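Side-chain contacts in arylmalonate decarboxylase (Bordetella bronchiseptica, PDB 3IXL), which catalyses the decarboxylation of 2-aryl-2-methylmalonates to 2-arylpropionates, with release of carbon dioxide: residues Cys101-Met104 and Ser105-Val108; Tyr126-Asp129 and Val130-Arg133. The protein carries 2 engineered substitutions. One frame throughout, in Å; residues are numbered along the deposited sequence.

Contact 1, at 101-108, comes first along the chain and contact 2, at 126-133, follows with strand 119-124 between them; they lie in series. Their centres are 18 Å apart and their nearest atoms about 7 Å, so they do not touch. Each lies where a helix follows a strand, but of a different sheet: contact 1 leads from strand 101-103, at an outer position of one four-stranded parallel sheet, into helix 104-114, whereas contact 2 follows strand 119-124 of the other parallel sheet and opens helix 128-140. Each supplies a residue to the pocket holding 2-phenylacetic acid, Met104 from contact 1 and Tyr126 from contact 2, so segments following strands of both sheets contribute to the ligand site.

Contact 1 of 2, residues Cys101-Met104 and Ser105-Val108; sequences CTTM and STAV
The flat peptide groups of Thr103 and Met104 meet Ala107 and Val108 at their oxygen ends: Ala107 N bonds to Thr103 O at 2.9 Å in the carbonyl plane. Val108 N reaches Met104 O at 3.0 Å, tilted from the plane of the Met104 carbonyl. This is an N-capped strand-to-helix junction at the end of strand 101-103, part of a four-stranded parallel sheet. Thr103 is the N-cap. With chi1 at 72°, its OG1 sits between its own backbone N and carbonyl carbon and accepts an almost straight hydrogen bond from Thr106 N at 3.0 Å (173°). The same hydroxyl is also hydrogen-bonded to Asn86 OD1, and Thr106 OG1 to Asn86 ND2, so one asparagine of helix 83-97 spans both threonines. Thr103 N, by contrast, is buried with no partner in the model.

Thr106 divides its two branches: OG1 lies on the Thr103 and Asn86 side, while CG2 packs 3.5 Å from Thr102 OG1, whose polar partner is Asp218 OD1. Around Met104 O the helix supplies apolar neighbours too, with Ala107 CB at 3.4 Å. Met104 itself points away from the helical turn and lines the 2-phenylacetic acid pocket; its chain runs extended through SD and bends at the last torsion, about the CG-SD bond, which turns CE aside. Beside the Val108 bond, Val108 CG1 lies 3.5 Å from Met104 O.

Contact 2 of 2, residues Tyr126-Asp129 and Val130-Arg133; sequences YIDD and VNER. With PAC (2-phenylacetic acid), chain C.
Asn131 N bonds to Ile127 O at 3.1 Å, and the next two amides repeat the i to i+4 pattern, Glu132 N to Asp128 O and Arg133 N to Asp129 O. Ile127 is thus the N-cap residue and Asp128 the first of the helix. From within this turn Val130 lays CG1 over one face of the Tyr126 ring, a CH-pi contact 3.7 Å from the ring centroid, the two side chains crossing at about a right angle. CG1 gets there by standing opposite the backbone N of Val130 (chi1 179°). At the ring edge, in its plane, Asn131 OD1 lies 3.4 Å from Tyr126 CD1.

The amide nitrogen of Asn131 ties the start of the helix together. ND2 gives one bond to Asp128 OD1 at 3.0 Å, in the amide plane and on the anti lone pair of the carboxylate, and another to Tyr126 O at 3.2 Å, approaching from well above that carbonyl plane, 71° out of it. Asn131 OD1 is held in turn by Thr124 OG1. The turn belongs to the beta-alpha-beta unit of strand 119-124, helix 128-140 and strand 144-145. Tyr126, just before the helix, reaches the ligand pocket, where Tyr126 OH donates to PAC O2 at 2.7 Å and is also hydrogen-bonded to Ser187 OG.

Beside helix 45-51, where both touch Pro45, Asp129 and Arg133 form a salt bridge one turn apart. Arg133 NE meets Asp129 OD1 at 3.1 Å from above the carboxylate plane, the two flat groups being turned 74° against each other, and NH2 adds a weak bond to OD2. Arg133 NH1 is bound to Tyr80 O. A water lies within hydrogen-bonding distance of Asp129 OD1 (2.6 Å) and of Glu132 OE2, though how its protons are shared is not settled.

Contact 1 of 2, residues Cys101-Met104 and Ser105-Val108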
loop_
_atom_site.group_PDB
_atom_site.type_symbol
_atom_site.label_atom_id
_atom_site.label_comp_id
_atom_site.label_asym_id
_atom_site.label_seq_id
_atom_site.Cartn_x
_atom_site.Cartn_y
_atom_site.Cartn_z
ATOM N N CYS A 101 10.893 -0.363 10.674
ATOM C CA CYS A 101 10.413 0.423 9.553
ATOM C C CYS A 101 9.958 -0.487 8.433
ATOM O O CYS A 101 10.458 -1.602 8.260
ATOM C CB CYS A 101 11.508 1.350 9.042
ATOM S SG CYS A 101 11.934 2.680 10.198
ATOM N N THR A 102 8.999 0.007 7.665
ATOM C CA THR A 102 8.467 -0.737 6.536
ATOM C C THR A 102 7.967 0.221 5.463
ATOM O O THR A 102 8.041 1.440 5.624
ATOM C CB THR A 102 7.372 -1.724 6.995
ATOM O OG1 THR A 102 7.040 -2.596 5.911
ATOM C CG2 THR A 102 6.125 -0.985 7.524
ATOM N N THR A 103 7.497 -0.333 4.349
ATOM C CA THR A 103 6.952 0.464 3.248
ATOM C C THR A 103 5.690 -0.217 2.729
ATOM O O THR A 103 5.476 -1.419 2.944
ATOM C CB THR A 103 7.898 0.571 2.042
ATOM O OG1 THR A 103 7.958 -0.692 1.362
ATOM C CG2 THR A 103 9.307 1.049 2.438
ATOM N N MET A 104 4.866 0.554 2.023
ATOM C CA MET A 104 3.651 0.018 1.437
ATOM C C MET A 104 3.946 -1.051 0.374
ATOM O O MET A 104 3.136 -1.955 0.171
ATOM C CB MET A 104 2.797 1.161 0.881
ATOM C CG MET A 104 1.428 0.767 0.346
ATOM S SD MET A 104 0.448 2.252 0.048
ATOM C CE MET A 104 -0.139 2.597 1.699
ATOM N N SER A 105 5.096 -0.964 -0.292
ATOM C CA SER A 105 5.473 -2.050 -1.211
ATOM C C SER A 105 5.782 -3.347 -0.470
ATOM O O SER A 105 5.367 -4.426 -0.901
ATOM C CB SER A 105 6.655 -1.651 -2.086
ATOM O OG SER A 105 6.241 -0.742 -3.090
ATOM N N THR A 106 6.522 -3.264 0.635
ATOM C CA THR A 106 6.743 -4.440 1.463
ATOM C C THR A 106 5.416 -4.974 1.996
ATOM O O THR A 106 5.196 -6.187 2.050
ATOM C CB THR A 106 7.681 -4.095 2.608
ATOM O OG1 THR A 106 8.978 -3.868 2.058
ATOM C CG2 THR A 106 7.741 -5.200 3.665
ATOM N N ALA A 107 4.518 -4.057 2.365
ATOM C CA ALA A 107 3.199 -4.456 2.852
ATOM C C ALA A 107 2.445 -5.302 1.838
ATOM O O ALA A 107 1.857 -6.321 2.194
ATOM C CB ALA A 107 2.375 -3.219 3.215
ATOM N N VAL A 108 2.440 -4.887 0.574
ATOM C CA VAL A 108 1.660 -5.652 -0.398
ATOM C C VAL A 108 2.348 -6.973 -0.734
ATOM O O VAL A 108 1.666 -7.980 -0.947
ATOM C CB VAL A 108 1.269 -4.851 -1.675
ATOM C CG1 VAL A 108 0.444 -3.613 -1.320
ATOM C CG2 VAL A 108 2.471 -4.466 -2.474
#

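Contact 2 of 2, residues Tyr126-Asp129 and Val130-Arg133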
loop_
_atom_site.group_PDB
_atom_site.type_symbol
_atom_site.label_atom_id
_atom_site.label_comp_id
_atom_site.label_asym_id
_atom_site.label_seq_id
_atom_site.Cartn_x
_atom_site.Cartn_y
_atom_site.Cartn_z
ATOM N N TYR A 126 -2.680 3.801 -11.786
ATOM C CA TYR A 126 -1.528 4.511 -12.376
ATOM C C TYR A 126 -1.485 4.626 -13.885
ATOM O O TYR A 126 -2.202 3.927 -14.604
ATOM C CB TYR A 126 -0.222 3.824 -11.980
ATOM C CG TYR A 126 -0.058 3.411 -10.541
ATOM C CD1 TYR A 126 0.231 2.086 -10.217
ATOM C CD2 TYR A 126 -0.117 4.348 -9.515
ATOM C CE1 TYR A 126 0.427 1.697 -8.900
ATOM C CE2 TYR A 126 0.073 3.970 -8.183
ATOM C CZ TYR A 126 0.349 2.637 -7.897
ATOM O OH TYR A 126 0.556 2.233 -6.589
ATOM N N ILE A 127 -0.590 5.507 -14.343
ATOM C CA ILE A 127 -0.155 5.526 -15.752
ATOM C C ILE A 127 0.874 4.414 -15.999
ATOM O O ILE A 127 1.460 3.874 -15.056
ATOM C CB ILE A 127 0.385 6.915 -16.208
ATOM C CG1 ILE A 127 1.609 7.345 -15.388
ATOM C CG2 ILE A 127 -0.732 7.965 -16.126
ATOM C CD1 ILE A 127 2.326 8.601 -15.946
ATOM N N ASP A 128 1.109 4.089 -17.266
ATOM C CA ASP A 128 1.820 2.861 -17.605
ATOM C C ASP A 128 3.297 2.781 -17.250
ATOM O O ASP A 128 3.795 1.681 -17.006
ATOM C CB ASP A 128 1.577 2.468 -19.066
ATOM C CG ASP A 128 0.228 1.807 -19.270
ATOM O OD1 ASP A 128 -0.408 1.373 -18.271
ATOM O OD2 ASP A 128 -0.208 1.712 -20.438
ATOM N N ASP A 129 3.997 3.910 -17.185
ATOM C CA ASP A 129 5.391 3.850 -16.727
ATOM C C ASP A 129 5.417 3.288 -15.311
ATOM O O ASP A 129 6.261 2.454 -14.984
ATOM C CB ASP A 129 6.075 5.222 -16.771
ATOM C CG ASP A 129 7.556 5.167 -16.369
ATOM O OD1 ASP A 129 8.208 4.117 -16.546
ATOM O OD2 ASP A 129 8.057 6.199 -15.887
ATOM N N VAL A 130 4.492 3.753 -14.479
ATOM C CA VAL A 130 4.403 3.270 -13.109
ATOM C C VAL A 130 3.927 1.803 -13.077
ATOM O O VAL A 130 4.461 0.999 -12.312
ATOM C CB VAL A 130 3.523 4.198 -12.250
ATOM C CG1 VAL A 130 3.399 3.671 -10.823
ATOM C CG2 VAL A 130 4.111 5.611 -12.221
ATOM N N ASN A 131 2.964 1.439 -13.937
ATOM C CA ASN A 131 2.522 0.046 -14.027
ATOM C C ASN A 131 3.626 -0.925 -14.434
ATOM O O ASN A 131 3.709 -2.030 -13.899
ATOM C CB ASN A 131 1.322 -0.083 -14.966
ATOM C CG ASN A 131 0.107 0.635 -14.439
ATOM O OD1 ASN A 131 -0.134 0.635 -13.229
ATOM N ND2 ASN A 131 -0.659 1.271 -15.331
ATOM N N GLU A 132 4.479 -0.495 -15.366
ATOM C CA GLU A 132 5.615 -1.304 -15.797
ATOM C C GLU A 132 6.589 -1.510 -14.647
ATOM O O GLU A 132 7.098 -2.610 -14.451
ATOM C CB GLU A 132 6.335 -0.647 -16.977
ATOM C CG GLU A 132 5.555 -0.695 -18.279
ATOM C CD GLU A 132 6.290 -0.044 -19.445
ATOM O OE1 GLU A 132 5.717 -0.019 -20.557
ATOM O OE2 GLU A 132 7.433 0.431 -19.267
ATOM N N ARG A 133 6.829 -0.448 -13.876
ATOM C CA ARG A 133 7.724 -0.534 -12.725
ATOM C C ARG A 133 7.159 -1.445 -11.639
ATOM O O ARG A 133 7.899 -2.199 -11.003
ATOM C CB ARG A 133 8.016 0.863 -12.172
ATOM C CG ARG A 133 8.856 1.725 -13.125
ATOM C CD ARG A 133 8.812 3.187 -12.722
ATOM N NE ARG A 133 9.384 4.095 -13.720
ATOM C CZ ARG A 133 10.498 4.801 -13.559
ATOM N NH1 ARG A 133 11.211 4.717 -12.442
ATOM N NH2 ARG A 133 10.892 5.604 -14.539
HETATM C C1 PAC C . 0.786 4.835 -4.296
HETATM C C2 PAC C . 0.466 6.310 -4.444
HETATM C "C1'" PAC C . -0.302 7.052 -3.368
HETATM C "C2'" PAC C . -1.054 8.147 -3.803
HETATM C "C3'" PAC C . -1.792 8.912 -2.901
HETATM C "C4'" PAC C . -1.774 8.584 -1.549
HETATM C "C5'" PAC C . -1.027 7.487 -1.104
HETATM C "C6'" PAC C . -0.281 6.721 -2.005
HETATM O O1 PAC C . 0.399 4.143 -3.313
HETATM O O2 PAC C . 1.470 4.341 -5.237
HETATM O O HOH W 1 8.879 1.651 -17.153
#